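Holo-[acyl-carrier-protein] synthase (Neisseria meningitidis FAM18, PDB 5SUV) belongs to the 4'-phosphopantetheinyl transferase superfamily and binds coenzyme A in pockets of its compact alpha+beta fold. Local coordinates at residues Q25-A28 with G29-T33. Numbering follows the deposited sequence.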
ATOM      1  N   GLN A  25      14.230  18.541 -19.097  1.00 74.60           N
ATOM      2  CA  GLN A  25      14.958  17.314 -18.800  1.00 76.49           C
ATOM      3  C   GLN A  25      15.691  17.371 -17.464  1.00 72.47           C
ATOM      4  O   GLN A  25      16.165  16.332 -16.995  1.00 69.01           O
ATOM      5  CB  GLN A  25      15.945  17.007 -19.932  1.00 76.51           C
ATOM      6  CG  GLN A  25      16.533  15.598 -19.884  1.00 81.74           C
ATOM      7  CD  GLN A  25      17.819  15.524 -19.085  1.00 90.65           C
ATOM      8  OE1 GLN A  25      18.729  16.334 -19.274  1.00103.48           O
ATOM      9  NE2 GLN A  25      17.901  14.551 -18.178  1.00 86.10           N
ATOM     10  N   ALA A  26      15.780  18.545 -16.833  1.00 67.62           N
ATOM     11  CA  ALA A  26      16.451  18.647 -15.539  1.00 69.39           C
ATOM     12  C   ALA A  26      15.700  17.900 -14.444  1.00 71.40           C
ATOM     13  O   ALA A  26      16.300  17.508 -13.432  1.00 51.75           O
ATOM     14  CB  ALA A  26      16.611  20.114 -15.149  1.00 65.10           C
ATOM     15  N   PHE A  27      14.390  17.711 -14.600  1.00 80.15           N
ATOM     16  CA  PHE A  27      13.662  16.906 -13.629  1.00 68.57           C
ATOM     17  C   PHE A  27      14.171  15.471 -13.645  1.00 60.02           C
ATOM     18  O   PHE A  27      14.610  14.942 -12.619  1.00 49.27           O
ATOM     19  CB  PHE A  27      12.161  16.961 -13.905  1.00 46.93           C
ATOM     20  CG  PHE A  27      11.348  16.095 -12.990  1.00 46.42           C
ATOM     21  CD1 PHE A  27      11.325  16.330 -11.628  1.00 43.60           C
ATOM     22  CD2 PHE A  27      10.601  15.050 -13.494  1.00 48.05           C
ATOM     23  CE1 PHE A  27      10.578  15.535 -10.789  1.00 44.42           C
ATOM     24  CE2 PHE A  27       9.848  14.254 -12.659  1.00 39.69           C
ATOM     25  CZ  PHE A  27       9.833  14.494 -11.310  1.00 41.17           C
ATOM     26  N   ALA A  28      14.145  14.828 -14.814  1.00 42.90           N
ATOM     27  CA  ALA A  28      14.652  13.465 -14.906  1.00 49.94           C
ATOM     28  C   ALA A  28      16.102  13.391 -14.446  1.00 47.95           C
ATOM     29  O   ALA A  28      16.518  12.407 -13.824  1.00 45.08           O
ATOM     30  CB  ALA A  28      14.520  12.948 -16.334  1.00 45.07           C
ATOM     31  N   GLY A  29      16.888  14.427 -14.741  1.00 49.82           N
ATOM     32  CA  GLY A  29      18.269  14.448 -14.299  1.00 46.91           C
ATOM     33  C   GLY A  29      18.410  14.553 -12.799  1.00 50.81           C
ATOM     34  O   GLY A  29      19.451  14.174 -12.252  1.00 56.55           O
ATOM     35  N   ARG A  30      17.380  15.047 -12.121  1.00 44.09           N
ATOM     36  CA  ARG A  30      17.421  15.177 -10.679  1.00 46.18           C
ATOM     37  C   ARG A  30      16.945  13.907  -9.981  1.00 44.24           C
ATOM     38  O   ARG A  30      17.449  13.582  -8.896  1.00 40.36           O
ATOM     39  CB  ARG A  30      16.583  16.393 -10.260  1.00 62.76           C
ATOM     40  CG  ARG A  30      16.657  16.758  -8.783  1.00 71.39           C
ATOM     41  CD  ARG A  30      16.071  18.142  -8.499  1.00 87.38           C
ATOM     42  NE  ARG A  30      16.897  19.219  -9.055  1.00109.09           N
ATOM     43  CZ  ARG A  30      16.597  19.946 -10.133  1.00110.04           C
ATOM     44  NH1 ARG A  30      15.470  19.741 -10.806  1.00119.65           N
ATOM     45  NH2 ARG A  30      17.433  20.894 -10.541  1.00 97.68           N
ATOM     46  N   ILE A  31      16.025  13.158 -10.603  1.00 39.82           N
ATOM     47  CA  ILE A  31      15.338  12.045  -9.953  1.00 44.23           C
ATOM     48  C   ILE A  31      15.989  10.706 -10.268  1.00 34.20           C
ATOM     49  O   ILE A  31      15.995   9.799  -9.430  1.00 35.90           O
ATOM     50  CB  ILE A  31      13.857  12.010 -10.375  1.00 41.69           C
ATOM     51  CG1 ILE A  31      13.191  13.344 -10.062  1.00 40.21           C
ATOM     52  CG2 ILE A  31      13.134  10.865  -9.685  1.00 48.75           C
ATOM     53  CD1 ILE A  31      13.337  13.802  -8.666  1.00 35.69           C
ATOM     54  N   LEU A  32      16.534  10.565 -11.468  1.00 36.23           N
ATOM     55  CA  LEU A  32      17.075   9.286 -11.903  1.00 36.98           C
ATOM     56  C   LEU A  32      18.543   9.165 -11.510  1.00 37.01           C
ATOM     57  O   LEU A  32      19.269  10.161 -11.463  1.00 37.43           O
ATOM     58  CB  LEU A  32      16.958   9.126 -13.410  1.00 39.53           C
ATOM     59  CG  LEU A  32      15.547   9.248 -13.976  1.00 39.97           C
ATOM     60  CD1 LEU A  32      15.597   9.066 -15.471  1.00 42.78           C
ATOM     61  CD2 LEU A  32      14.610   8.227 -13.309  1.00 38.33           C
ATOM     62  N   THR A  33      18.971   7.930 -11.240  1.00 40.57           N
ATOM     63  CA  THR A  33      20.393   7.678 -11.025  1.00 46.45           C
ATOM     64  C   THR A  33      21.136   7.756 -12.353  1.00 46.96           C
ATOM     65  O   THR A  33      20.537   7.597 -13.418  1.00 42.10           O
ATOM     66  CB  THR A  33      20.640   6.300 -10.400  1.00 36.38           C
ATOM     67  OG1 THR A  33      20.403   5.270 -11.371  1.00 40.16           O
ATOM     68  CG2 THR A  33      19.752   6.059  -9.202  1.00 34.55           C
TER
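With its CG anti to the backbone N (chi1 177°), the Phe27 ring extends along the helix to meet Ile31 one turn later, whose CG1 turns back toward it, anti to its own carbonyl carbon (chi1 -56°). The Ile31 CG1 methylene lies over one face of the ring, offset toward the rim, in a CH-pi contact 3.9 Å from the Phe27 ring centroid; the nearest ring atom is Phe27 CE1, 3.5 Å from Ile31 CG1. Ile16, Leu19 and Asn20 of helix 13-23 also pack against Phe27.

Phe27 O accepts from two donors: Ile31 N at 3.0 Å, nearly in line with the carbonyl bond, and Arg30 N at 2.8 Å, standing well above the carbonyl plane. Arg30 N gives a second, weak bond to Ala26 O, so the turn mixes i+4 with i+3 bonding. Arg30 NH1 lies 3.5 Å from Ala26 O, which sits obliquely to the guanidinium plane.

A straighter bond, Leu32 N to Ala28 O at 3.0 Å (N-H...O angle 159°), closes the last turn, and Leu32 CD1 reaches Ala28 CB at 4.1 Å. Both side chains rest on Leu50 of helix 46-63 and on Phe40.

Thr33 then N-caps helix 34-39. Helix 25-31 is thus a short amphipathic helix whose i/i+4 pairs pack against two neighbouring helices, while its C-terminal end brings Ile31, beside Phe54 and Phe74, to the coenzyme A pocket.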